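Local coordinates for inositol monophosphatase family protein (Staphylococcus aureus, PDB 5I3S) that probably hydrolyses phosphate monoesters such as inositol monophosphate, as a metal-dependent phosphatase of the inositol monophosphatase family with the sugar phosphatase fold, at residues L142-L147 against N243-E249; S150-P156 against S175-A180; I188-A192 against G212-L216; N220-L226 against S238-R244. One frame throughout, in Å; residues are numbered along the deposited sequence.

Contact 1 (L142-L147 against N243-E249)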
loop_
_atom_site.group_PDB
_atom_site.type_symbol
_atom_site.label_atom_id
_atom_site.label_comp_id
_atom_site.label_asym_id
_atom_site.label_seq_id
_atom_site.Cartn_x
_atom_site.Cartn_y
_atom_site.Cartn_z
ATOM N N LEU A 142 -12.629 10.492 13.802
ATOM C CA LEU A 142 -12.175 9.149 13.995
ATOM C C LEU A 142 -12.840 8.598 15.236
ATOM O O LEU A 142 -13.193 9.336 16.135
ATOM C CB LEU A 142 -10.647 9.160 14.170
ATOM C CG LEU A 142 -9.841 9.692 12.957
ATOM C CD1 LEU A 142 -8.364 9.552 13.224
ATOM C CD2 LEU A 142 -10.221 8.927 11.693
ATOM N N ASN A 143 -12.999 7.282 15.256
ATOM C CA ASN A 143 -13.471 6.535 16.439
ATOM C C ASN A 143 -12.297 5.727 16.965
ATOM O O ASN A 143 -11.378 5.338 16.217
ATOM C CB ASN A 143 -14.585 5.575 16.046
ATOM C CG ASN A 143 -15.877 6.300 15.654
ATOM O OD1 ASN A 143 -16.298 7.249 16.338
ATOM N ND2 ASN A 143 -16.522 5.848 14.575
ATOM N N ASP A 144 -12.332 5.485 18.263
ATOM C CA ASP A 144 -11.397 4.590 18.907
ATOM C C ASP A 144 -11.452 3.148 18.355
ATOM O O ASP A 144 -12.514 2.632 18.010
ATOM C CB ASP A 144 -11.636 4.594 20.432
ATOM C CG ASP A 144 -11.147 5.918 21.119
ATOM O OD1 ASP A 144 -10.473 6.770 20.467
ATOM O OD2 ASP A 144 -11.431 6.089 22.326
ATOM N N SER A 145 -10.281 2.510 18.286
ATOM C CA SER A 145 -10.183 1.080 18.016
ATOM C C SER A 145 -9.239 0.464 19.034
ATOM O O SER A 145 -8.366 1.151 19.604
ATOM C CB SER A 145 -9.657 0.845 16.565
ATOM O OG SER A 145 -8.315 1.312 16.425
ATOM N N ASN A 146 -9.404 -0.836 19.251
ATOM C CA ASN A 146 -8.341 -1.632 19.892
ATOM C C ASN A 146 -7.298 -2.114 18.874
ATOM O O ASN A 146 -7.636 -2.371 17.693
ATOM C CB ASN A 146 -8.962 -2.810 20.662
ATOM C CG ASN A 146 -9.982 -2.321 21.696
ATOM O OD1 ASN A 146 -9.637 -1.559 22.584
ATOM N ND2 ASN A 146 -11.255 -2.714 21.536
ATOM N N LEU A 147 -6.053 -2.269 19.326
ATOM C CA LEU A 147 -4.961 -2.711 18.446
ATOM C C LEU A 147 -5.284 -4.054 17.773
ATOM O O LEU A 147 -5.045 -4.237 16.543
ATOM C CB LEU A 147 -3.617 -2.813 19.197
ATOM C CG LEU A 147 -2.433 -3.229 18.310
ATOM C CD1 LEU A 147 -2.142 -2.251 17.177
ATOM C CD2 LEU A 147 -1.202 -3.346 19.157
ATOM N N ASN A 243 -5.921 6.869 15.748
ATOM C CA ASN A 243 -7.086 7.231 16.541
ATOM C C ASN A 243 -6.664 7.249 18.015
ATOM O O ASN A 243 -5.705 6.584 18.407
ATOM C CB ASN A 243 -8.302 6.332 16.230
ATOM C CG ASN A 243 -8.188 4.883 16.728
ATOM O OD1 ASN A 243 -8.180 4.599 17.935
ATOM N ND2 ASN A 243 -8.239 3.946 15.801
ATOM N N ARG A 244 -7.303 8.110 18.788
ATOM C CA ARG A 244 -7.012 8.323 20.212
ATOM C C ARG A 244 -6.803 7.071 20.956
ATOM O O ARG A 244 -5.735 6.856 21.529
ATOM C CB ARG A 244 -8.111 9.142 20.871
ATOM C CG ARG A 244 -7.879 10.607 20.592
ATOM C CD ARG A 244 -9.046 11.546 20.864
ATOM N NE ARG A 244 -8.588 12.861 20.423
ATOM C CZ ARG A 244 -7.730 13.655 21.081
ATOM N NH1 ARG A 244 -7.270 13.337 22.288
ATOM N NH2 ARG A 244 -7.340 14.810 20.532
ATOM N N GLY A 245 -7.787 6.201 20.864
ATOM C CA GLY A 245 -7.782 4.982 21.638
ATOM C C GLY A 245 -6.538 4.136 21.395
ATOM O O GLY A 245 -5.871 3.648 22.303
ATOM N N LEU A 246 -6.191 3.919 20.159
ATOM C CA LEU A 246 -5.157 2.989 20.037
ATOM C C LEU A 246 -3.783 3.610 19.933
ATOM O O LEU A 246 -2.781 2.907 20.102
ATOM C CB LEU A 246 -5.466 2.062 18.946
ATOM C CG LEU A 246 -4.512 2.115 17.840
ATOM C CD1 LEU A 246 -4.590 0.708 17.302
ATOM C CD2 LEU A 246 -4.958 3.312 16.988
ATOM N N HIS A 247 -3.735 4.913 19.669
ATOM C CA HIS A 247 -2.547 5.642 19.992
ATOM C C HIS A 247 -2.164 5.437 21.466
ATOM O O HIS A 247 -1.023 5.068 21.748
ATOM C CB HIS A 247 -2.723 7.116 19.710
ATOM C CG HIS A 247 -1.465 7.899 19.877
ATOM N ND1 HIS A 247 -0.965 8.248 21.115
ATOM C CD2 HIS A 247 -0.595 8.381 18.969
ATOM C CE1 HIS A 247 0.146 8.937 20.968
ATOM N NE2 HIS A 247 0.395 9.028 19.673
ATOM N N GLN A 248 -3.102 5.621 22.391
ATOM C CA GLN A 248 -2.795 5.443 23.828
ATOM C C GLN A 248 -2.446 3.995 24.201
ATOM O O GLN A 248 -1.550 3.800 24.996
ATOM C CB GLN A 248 -3.869 6.115 24.777
ATOM C CG GLN A 248 -5.271 5.495 24.932
ATOM C CD GLN A 248 -6.397 6.490 25.346
ATOM O OE1 GLN A 248 -7.611 6.165 25.294
ATOM N NE2 GLN A 248 -6.007 7.704 25.726
ATOM N N GLU A 249 -3.091 2.989 23.591
ATOM C CA GLU A 249 -2.692 1.564 23.784
ATOM C C GLU A 249 -1.289 1.226 23.225
ATOM O O GLU A 249 -0.510 0.503 23.869
ATOM C CB GLU A 249 -3.736 0.637 23.133
ATOM C CG GLU A 249 -3.545 -0.885 23.319
ATOM C CD GLU A 249 -4.553 -1.683 22.555
ATOM O OE1 GLU A 249 -5.430 -1.100 21.836
ATOM O OE2 GLU A 249 -4.448 -2.938 22.599
#

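Contact 2 (S150-P156 against S175-A180)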
loop_
_atom_site.group_PDB
_atom_site.type_symbol
_atom_site.label_atom_id
_atom_site.label_comp_id
_atom_site.label_asym_id
_atom_site.label_seq_id
_atom_site.Cartn_x
_atom_site.Cartn_y
_atom_site.Cartn_z
ATOM N N SER A 150 -7.150 -3.535 14.732
ATOM C CA SER A 150 -6.657 -2.427 13.896
ATOM C C SER A 150 -5.669 -2.959 12.856
ATOM O O SER A 150 -4.987 -3.958 13.094
ATOM C CB SER A 150 -5.984 -1.366 14.767
ATOM O OG SER A 150 -6.838 -0.970 15.817
ATOM N N ILE A 151 -5.639 -2.289 11.711
ATOM C CA ILE A 151 -4.570 -2.362 10.705
ATOM C C ILE A 151 -3.682 -1.163 10.865
ATOM O O ILE A 151 -4.186 -0.046 10.942
ATOM C CB ILE A 151 -5.134 -2.207 9.278
ATOM C CG1 ILE A 151 -6.267 -3.211 9.019
ATOM C CG2 ILE A 151 -4.030 -2.424 8.245
ATOM C CD1 ILE A 151 -6.816 -3.082 7.600
ATOM N N ILE A 152 -2.373 -1.391 10.794
ATOM C CA ILE A 152 -1.365 -0.398 11.019
ATOM C C ILE A 152 -0.429 -0.294 9.861
ATOM O O ILE A 152 -0.203 -1.257 9.148
ATOM C CB ILE A 152 -0.503 -0.717 12.263
ATOM C CG1 ILE A 152 0.377 -1.951 12.062
ATOM C CG2 ILE A 152 -1.430 -0.935 13.472
ATOM C CD1 ILE A 152 1.239 -2.255 13.256
ATOM N N GLY A 153 0.133 0.894 9.716
ATOM C CA GLY A 153 1.095 1.183 8.719
ATOM C C GLY A 153 2.478 1.130 9.328
ATOM O O GLY A 153 2.732 1.843 10.312
ATOM N N ILE A 154 3.367 0.326 8.730
ATOM C CA ILE A 154 4.744 0.257 9.162
ATOM C C ILE A 154 5.580 -0.405 8.086
ATOM O O ILE A 154 5.217 -1.477 7.607
ATOM C CB ILE A 154 4.889 -0.499 10.511
ATOM C CG1 ILE A 154 6.333 -0.476 10.999
ATOM C CG2 ILE A 154 4.408 -1.946 10.433
ATOM C CD1 ILE A 154 6.465 -1.066 12.402
ATOM N N ASN A 155 6.682 0.213 7.689
ATOM C CA ASN A 155 7.521 -0.394 6.608
ATOM C C ASN A 155 8.156 -1.670 7.149
ATOM O O ASN A 155 8.671 -1.666 8.251
ATOM C CB ASN A 155 8.557 0.571 6.061
ATOM C CG ASN A 155 9.131 0.152 4.710
ATOM O OD1 ASN A 155 9.042 0.876 3.708
ATOM N ND2 ASN A 155 9.809 -0.911 4.697
ATOM N N PRO A 156 8.062 -2.784 6.402
ATOM C CA PRO A 156 8.783 -4.004 6.815
ATOM C C PRO A 156 10.275 -3.832 7.199
ATOM O O PRO A 156 10.787 -4.558 8.049
ATOM C CB PRO A 156 8.674 -4.893 5.562
ATOM C CG PRO A 156 7.363 -4.491 4.927
ATOM C CD PRO A 156 7.239 -3.006 5.201
ATOM N N SER A 175 -1.529 -6.469 16.326
ATOM C CA SER A 175 -2.438 -5.903 15.320
ATOM C C SER A 175 -3.028 -7.018 14.448
ATOM O O SER A 175 -2.524 -8.158 14.383
ATOM C CB SER A 175 -1.781 -4.824 14.473
ATOM O OG SER A 175 -0.470 -5.184 14.137
ATOM N N ARG A 176 -4.154 -6.696 13.855
ATOM C CA ARG A 176 -4.862 -7.628 12.991
ATOM C C ARG A 176 -4.082 -7.835 11.719
ATOM O O ARG A 176 -3.971 -8.976 11.233
ATOM C CB ARG A 176 -6.239 -7.073 12.664
ATOM C CG ARG A 176 -7.174 -8.056 12.020
ATOM C CD ARG A 176 -7.633 -9.157 12.977
ATOM N NE ARG A 176 -8.561 -10.042 12.288
ATOM C CZ ARG A 176 -8.210 -10.980 11.392
ATOM N NH1 ARG A 176 -6.929 -11.208 11.060
ATOM N NH2 ARG A 176 -9.170 -11.708 10.811
ATOM N N SER A 177 -3.588 -6.730 11.145
ATOM C CA SER A 177 -2.615 -6.827 10.060
ATOM C C SER A 177 -1.819 -5.537 9.862
ATOM O O SER A 177 -2.008 -4.545 10.591
ATOM C CB SER A 177 -3.280 -7.254 8.724
ATOM O OG SER A 177 -2.280 -7.488 7.732
ATOM N N ALA A 178 -0.873 -5.597 8.897
ATOM C CA ALA A 178 -0.005 -4.472 8.611
ATOM C C ALA A 178 0.108 -4.185 7.117
ATOM O O ALA A 178 0.113 -5.101 6.294
ATOM C CB ALA A 178 1.381 -4.711 9.213
ATOM N N ARG A 179 0.338 -2.897 6.834
ATOM C CA ARG A 179 0.378 -2.309 5.510
ATOM C C ARG A 179 1.559 -1.336 5.452
ATOM O O ARG A 179 2.052 -0.904 6.476
ATOM C CB ARG A 179 -0.923 -1.523 5.241
ATOM C CG ARG A 179 -2.204 -2.310 5.376
ATOM C CD ARG A 179 -2.346 -3.319 4.225
ATOM N NE ARG A 179 -3.596 -4.066 4.303
ATOM C CZ ARG A 179 -3.779 -5.216 4.937
ATOM N NH1 ARG A 179 -2.778 -5.847 5.585
ATOM N NH2 ARG A 179 -4.980 -5.780 4.894
ATOM N N ALA A 180 1.993 -0.985 4.241
ATOM C CA ALA A 180 3.006 0.044 4.024
ATOM C C ALA A 180 2.936 0.493 2.583
ATOM O O ALA A 180 3.023 -0.329 1.654
ATOM C CB ALA A 180 4.415 -0.508 4.314
#

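Contact 3 (I188-A192 against G212-L216)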
loop_
_atom_site.group_PDB
_atom_site.type_symbol
_atom_site.label_atom_id
_atom_site.label_comp_id
_atom_site.label_asym_id
_atom_site.label_seq_id
_atom_site.Cartn_x
_atom_site.Cartn_y
_atom_site.Cartn_z
ATOM N N ILE A 188 -0.233 9.229 6.745
ATOM C CA ILE A 188 -0.814 10.033 7.822
ATOM C C ILE A 188 -2.246 10.425 7.396
ATOM O O ILE A 188 -3.161 10.337 8.170
ATOM C CB ILE A 188 0.083 11.271 8.080
ATOM C CG1 ILE A 188 1.421 10.866 8.681
ATOM C CG2 ILE A 188 -0.600 12.334 8.955
ATOM C CD1 ILE A 188 2.427 12.019 8.707
ATOM N N VAL A 189 -2.447 10.831 6.154
ATOM C CA VAL A 189 -3.821 10.988 5.636
ATOM C C VAL A 189 -4.659 9.685 5.675
ATOM O O VAL A 189 -5.849 9.763 5.980
ATOM C CB VAL A 189 -3.815 11.562 4.216
ATOM C CG1 VAL A 189 -5.164 11.402 3.525
ATOM C CG2 VAL A 189 -3.406 13.010 4.274
ATOM N N SER A 190 -4.077 8.509 5.381
ATOM C CA SER A 190 -4.801 7.249 5.571
ATOM C C SER A 190 -5.276 7.072 6.996
ATOM O O SER A 190 -6.327 6.465 7.235
ATOM C CB SER A 190 -3.947 6.050 5.227
ATOM O OG SER A 190 -3.566 6.072 3.883
ATOM N N VAL A 191 -4.530 7.584 7.975
ATOM C CA VAL A 191 -5.086 7.600 9.344
ATOM C C VAL A 191 -6.258 8.593 9.443
ATOM O O VAL A 191 -7.311 8.270 9.983
ATOM C CB VAL A 191 -3.999 7.790 10.419
ATOM C CG1 VAL A 191 -4.568 7.627 11.835
ATOM C CG2 VAL A 191 -2.909 6.732 10.251
ATOM N N ALA A 192 -6.077 9.791 8.924
ATOM C CA ALA A 192 -7.156 10.757 8.944
ATOM C C ALA A 192 -8.445 10.264 8.272
ATOM O O ALA A 192 -9.509 10.605 8.764
ATOM C CB ALA A 192 -6.735 12.082 8.336
ATOM N N GLY A 212 0.156 16.705 6.638
ATOM C CA GLY A 212 -0.690 15.634 7.092
ATOM C C GLY A 212 -1.244 15.808 8.505
ATOM O O GLY A 212 -2.385 15.392 8.802
ATOM N N LEU A 213 -0.400 16.374 9.377
ATOM C CA LEU A 213 -0.714 16.536 10.792
ATOM C C LEU A 213 -1.930 17.440 11.046
ATOM O O LEU A 213 -2.727 17.163 11.934
ATOM C CB LEU A 213 0.484 17.084 11.535
ATOM C CG LEU A 213 0.858 16.324 12.774
ATOM C CD1 LEU A 213 1.098 14.820 12.560
ATOM C CD2 LEU A 213 2.112 17.007 13.309
ATOM N N VAL A 214 -2.081 18.481 10.236
ATOM C CA VAL A 214 -3.197 19.438 10.407
ATOM C C VAL A 214 -4.510 18.741 10.093
ATOM O O VAL A 214 -5.512 18.899 10.823
ATOM C CB VAL A 214 -2.998 20.708 9.524
ATOM C CG1 VAL A 214 -4.146 21.711 9.678
ATOM C CG2 VAL A 214 -1.663 21.383 9.849
ATOM N N ILE A 215 -4.484 17.922 9.041
ATOM C CA ILE A 215 -5.645 17.123 8.598
ATOM C C ILE A 215 -6.022 16.082 9.676
ATOM O O ILE A 215 -7.183 15.960 10.108
ATOM C CB ILE A 215 -5.350 16.485 7.191
ATOM C CG1 ILE A 215 -5.211 17.591 6.120
ATOM C CG2 ILE A 215 -6.446 15.522 6.779
ATOM C CD1 ILE A 215 -4.372 17.258 4.912
ATOM N N LEU A 216 -5.025 15.358 10.141
ATOM C CA LEU A 216 -5.201 14.397 11.218
ATOM C C LEU A 216 -5.863 15.024 12.414
ATOM O O LEU A 216 -6.794 14.485 12.954
ATOM C CB LEU A 216 -3.802 13.860 11.652
ATOM C CG LEU A 216 -3.594 12.535 12.379
ATOM C CD1 LEU A 216 -2.763 12.655 13.641
ATOM C CD2 LEU A 216 -4.867 11.743 12.613
#

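Contact 4 (N220-L226 against S238-R244)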
loop_
_atom_site.group_PDB
_atom_site.type_symbol
_atom_site.label_atom_id
_atom_site.label_comp_id
_atom_site.label_asym_id
_atom_site.label_seq_id
_atom_site.Cartn_x
_atom_site.Cartn_y
_atom_site.Cartn_z
ATOM N N ASN A 220 -9.769 14.643 14.907
ATOM C CA ASN A 220 -9.548 14.171 16.299
ATOM C C ASN A 220 -8.582 13.043 16.469
ATOM O O ASN A 220 -8.681 12.339 17.483
ATOM C CB ASN A 220 -10.878 13.785 17.018
ATOM C CG ASN A 220 -11.369 14.869 17.905
ATOM O OD1 ASN A 220 -12.295 15.603 17.555
ATOM N ND2 ASN A 220 -10.729 15.004 19.069
ATOM N N GLY A 221 -7.626 12.898 15.546
ATOM C CA GLY A 221 -6.572 11.898 15.726
ATOM C C GLY A 221 -5.508 12.412 16.675
ATOM O O GLY A 221 -5.548 13.602 17.029
ATOM N N GLN A 222 -4.578 11.542 17.120
ATOM C CA GLN A 222 -3.398 12.036 17.799
ATOM C C GLN A 222 -2.038 11.616 17.269
ATOM O O GLN A 222 -1.855 10.561 16.666
ATOM C CB GLN A 222 -3.441 11.858 19.292
ATOM C CG GLN A 222 -4.018 10.574 19.808
ATOM C CD GLN A 222 -3.943 10.522 21.339
ATOM O OE1 GLN A 222 -4.504 9.621 22.008
ATOM N NE2 GLN A 222 -3.235 11.496 21.908
ATOM N N ALA A 223 -1.083 12.493 17.551
ATOM C CA ALA A 223 0.241 12.384 17.039
ATOM C C ALA A 223 1.203 12.670 18.147
ATOM O O ALA A 223 1.002 13.577 18.891
ATOM C CB ALA A 223 0.455 13.345 15.900
ATOM N N SER A 224 2.239 11.851 18.203
ATOM C CA SER A 224 3.372 12.048 19.026
ATOM C C SER A 224 4.565 11.409 18.311
ATOM O O SER A 224 4.420 10.874 17.227
ATOM C CB SER A 224 3.164 11.343 20.364
ATOM O OG SER A 224 3.181 9.938 20.190
ATOM N N ASN A 225 5.731 11.469 18.953
ATOM C CA ASN A 225 6.856 10.657 18.565
ATOM C C ASN A 225 6.738 9.372 19.359
ATOM O O ASN A 225 5.704 9.154 20.049
ATOM C CB ASN A 225 8.171 11.416 18.759
ATOM C CG ASN A 225 8.628 11.518 20.188
ATOM O OD1 ASN A 225 7.979 11.115 21.137
ATOM N ND2 ASN A 225 9.784 12.076 20.340
ATOM N N LEU A 226 7.760 8.505 19.234
ATOM C CA LEU A 226 7.718 7.196 19.872
ATOM C C LEU A 226 7.859 7.232 21.391
ATOM O O LEU A 226 7.548 6.230 22.051
ATOM C CB LEU A 226 8.745 6.257 19.271
ATOM C CG LEU A 226 8.515 5.869 17.784
ATOM C CD1 LEU A 226 9.710 5.089 17.268
ATOM C CD2 LEU A 226 7.230 5.100 17.513
ATOM N N SER A 238 10.804 10.750 15.295
ATOM C CA SER A 238 10.017 9.546 15.132
ATOM C C SER A 238 8.533 9.944 15.161
ATOM O O SER A 238 8.168 11.137 15.440
ATOM C CB SER A 238 10.402 8.508 16.191
ATOM O OG SER A 238 9.904 8.824 17.470
ATOM N N ILE A 239 7.667 8.985 14.867
ATOM C CA ILE A 239 6.257 9.285 14.529
ATOM C C ILE A 239 5.390 8.106 14.941
ATOM O O ILE A 239 5.677 6.972 14.573
ATOM C CB ILE A 239 6.052 9.446 12.986
ATOM C CG1 ILE A 239 6.893 10.561 12.422
ATOM C CG2 ILE A 239 4.567 9.719 12.634
ATOM C CD1 ILE A 239 6.411 11.969 12.767
ATOM N N LEU A 240 4.365 8.392 15.729
ATOM C CA LEU A 240 3.223 7.481 15.963
ATOM C C LEU A 240 1.936 8.306 15.851
ATOM O O LEU A 240 1.782 9.299 16.544
ATOM C CB LEU A 240 3.324 6.854 17.339
ATOM C CG LEU A 240 2.135 6.029 17.817
ATOM C CD1 LEU A 240 2.101 4.768 16.980
ATOM C CD2 LEU A 240 2.125 5.696 19.324
ATOM N N VAL A 241 1.044 7.911 14.955
ATOM C CA VAL A 241 -0.235 8.576 14.731
ATOM C C VAL A 241 -1.326 7.537 14.657
ATOM O O VAL A 241 -1.097 6.369 14.258
ATOM C CB VAL A 241 -0.277 9.455 13.475
ATOM C CG1 VAL A 241 0.794 10.533 13.538
ATOM C CG2 VAL A 241 -0.142 8.671 12.199
ATOM N N GLY A 242 -2.507 7.945 15.082
ATOM C CA GLY A 242 -3.599 7.016 15.167
ATOM C C GLY A 242 -4.875 7.661 15.694
ATOM O O GLY A 242 -4.887 8.828 16.067
ATOM N N ASN A 243 -5.921 6.869 15.748
ATOM C CA ASN A 243 -7.086 7.231 16.541
ATOM C C ASN A 243 -6.664 7.249 18.015
ATOM O O ASN A 243 -5.705 6.584 18.407
ATOM C CB ASN A 243 -8.302 6.332 16.230
ATOM C CG ASN A 243 -8.188 4.883 16.728
ATOM O OD1 ASN A 243 -8.180 4.599 17.935
ATOM N ND2 ASN A 243 -8.239 3.946 15.801
ATOM N N ARG A 244 -7.303 8.110 18.788
ATOM C CA ARG A 244 -7.012 8.323 20.212
ATOM C C ARG A 244 -6.803 7.071 20.956
ATOM O O ARG A 244 -5.735 6.856 21.529
ATOM C CB ARG A 244 -8.111 9.142 20.871
ATOM C CG ARG A 244 -7.879 10.607 20.592
ATOM C CD ARG A 244 -9.046 11.546 20.864
ATOM N NE ARG A 244 -8.588 12.861 20.423
ATOM C CZ ARG A 244 -7.730 13.655 21.081
ATOM N NH1 ARG A 244 -7.270 13.337 22.288
ATOM N NH2 ARG A 244 -7.340 14.810 20.532
#

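Contact 1 (L142-L147 against N243-E249)
N243 and S145 form the polar centre of this contact, with both ends of the N243 amide in use. ND2 of N243 donates to S145 OG over 2.7 Å, almost straight and in the plane of the amide. OD1 of N243 takes two N-H groups. S145 N reaches it at 3.0 Å from one face of the carbonyl plane, and L246 N reaches it from the opposite face. The L246 bond makes N243 the N-cap of the helix that starts at R244. The CG of N243 lies between the backbone N and the carbonyl carbon (chi1 71°), which turns the amide back over the first helical turn and toward the loop.

Two carboxylates add further bonds. D144 OD1 accepts from G245 N at 2.8 Å, met from above the carboxylate plane, so a second side chain engages the N-terminal turn. The helix end would probably stabilise the negative charge of D144. About one turn on, the extended E249 side chain brings OE1 to L147 N at 2.8 Å, on the syn side but tilted from the carboxylate plane. These bonds pin the irregular segment 142-147 at three points.

Apolar packing is smaller. L246 CD1 touches L147 CD1 at 3.8 Å, the two side chains crossing at about a right angle. L246 CD1 also lies 3.6 Å from L147 CA.

S150 hydrogen-bonds to S145 OG. L147 packs on I171 and D174 of helix 164-174, while H247 leans on Q222 of strand 222-224. The loop between strands 137-138 and 151-153 thus lies against the start of helix 244-255.

Contact 2 (S150-P156 against S175-A180)
R179 O accepts a hydrogen bond from I154 N at 2.9 Å, nearly along the C=O axis, and is also approached by the CA-H of G153, with CA 3.2 Å from R179 O. The same pattern recurs along the pair. I152 O accepts from R179 N and meets the CA-H of A178, and S177 O accepts from I152 N at 3.2 Å. R176 N to S150 O extends the ladder before the strands proper. The strands run parallel with a crossing angle of -32°.

I151 and R179 pack on the face that also carries S177. I151 CG2 lies 3.4 Å from R179 CG and sits over one face of the guanidinium, offset toward its rim. The R179 chain bends at chi2 (-71°) and folds back along its own strand. NH1 then donates to S177 OG at 2.7 Å and to A178 O at 3.1 Å, which fixes the rotation of the group. N90 of the second subunit takes a bond from NH2.

On the other face, I152 CG1 meets A178 CB at 4.1 Å. I152 CD1 lies 3.5 Å from S175 OG, whose own bonds go to the helix carbonyls of I171 and V172. Beyond the strands, A180 CB packs against P156 CD.

This is a beta-alpha-beta unit: strand 151-153, helix 164-174, strand 177-179. I152 and I154 pack against the helix, I152 on I171 and I154 on F168. Strand 177-179 edges the five-stranded sheet within the chain, and strand 198-201 flanks 151-153 on its other side. The second subunit packs at I151, N155, S177 and R179, and A180 bonds to it through its backbone.

Contact 3 (I188-A192 against G212-L216)
Segments 188-192 and 212-216, parts of helices 184-193 and 206-218, run side by side in the same direction, their axes 10° apart and 8.7 Å at closest approach. The backbones come nearest at I188 with G212 (CA atoms 5.6 Å apart) and at A192 with L216 (CA atoms 4.7 Å apart).

I188 fills the first site. Its CG2 branch is anti to the backbone N (chi1 -68° for CG1) and rests on the backbone of G212, 3.5 Å from G212 O. The absence of a side chain on G212 leaves room for this methyl.

One turn on, A192 CB is the small group. It meets I215 CG2 at 3.8 Å and L216 CA at 4.0 Å. V191 CG1 touches L216 CD2 at 4.2 Å, the two side chains crossing at a slant. V189 CG2 and I215 CD1 make a looser pair at 4.4 Å, and both residues also pack on V115 and Y124 of the large sheet.

No hydrogen bond links the two segments. Methyl groups and bare backbone carry the contact, and every touching residue is buried. The two helices are joined by apolar packing, in the layer between the two sheets of the fold.

Contact 4 (N220-L226 against S238-R244)
Strands 222-224 and 238-242 run antiparallel, 166° apart in direction, with Q222-G242 and S224-L240 as hydrogen-bonded pairs and A223-V241 as the non-hydrogen-bonded pair between them. Four backbone bonds tie them. The straightest is L240 N to S224 O at 2.9 Å.

A223 CB meets V241 CG1 at 3.7 Å on the face that packs on L216 of helix 206-218. S224 and L240 lie on the other face. S224 OG, between the backbone N and the carbonyl carbon (chi1 69°), donates to N225 O at 2.6 Å, in the carbonyl plane and on a lone pair. H247 NE2 also bonds to this hydroxyl.

Beyond strand 222-224, L226 N donates to S238 OG at 2.8 Å. L226 closes round the same serine, its CG 3.6 Å from S238 CB. N225 CB touches S238 O, while the N225 amide is held by E229, L227 and N237.

At the other end, R244 extends from CG to NE across Q222, the two side chains crossing at about a right angle. Its NE makes a weak bond of 3.0 Å to N220 O, where a Schellman motif ends helix 206-218.

Backbone pairing thus carries the strand register, while the S238 hydroxyl fixes one end and R244 adds only a weak bond at the other. The apolar A223-V241 pair presents one face of the sheet to the helix layer.

Overall arrangement
From the N terminus, the chain passes through two helices, builds the seven-stranded sheet, then enters the loop of segment 142-147. Contact 1 closes the longest loop, returning only at 243-249, and the other three contacts all fall within that span. They follow in series without crossing: contact 2 through helix 164-174, contact 3 between helices 184-193 and 206-218, and contact 4 between strands 222-224 and 237-242. Contacts 2 and 4 lie at opposite edges of the five-stranded sheet. Contact 3 touches contact 4 through L216 and G221. Contact 1 shares N243 and R244 with contact 4, and reaches contact 2 through S145 and S150, and contact 3 through L142.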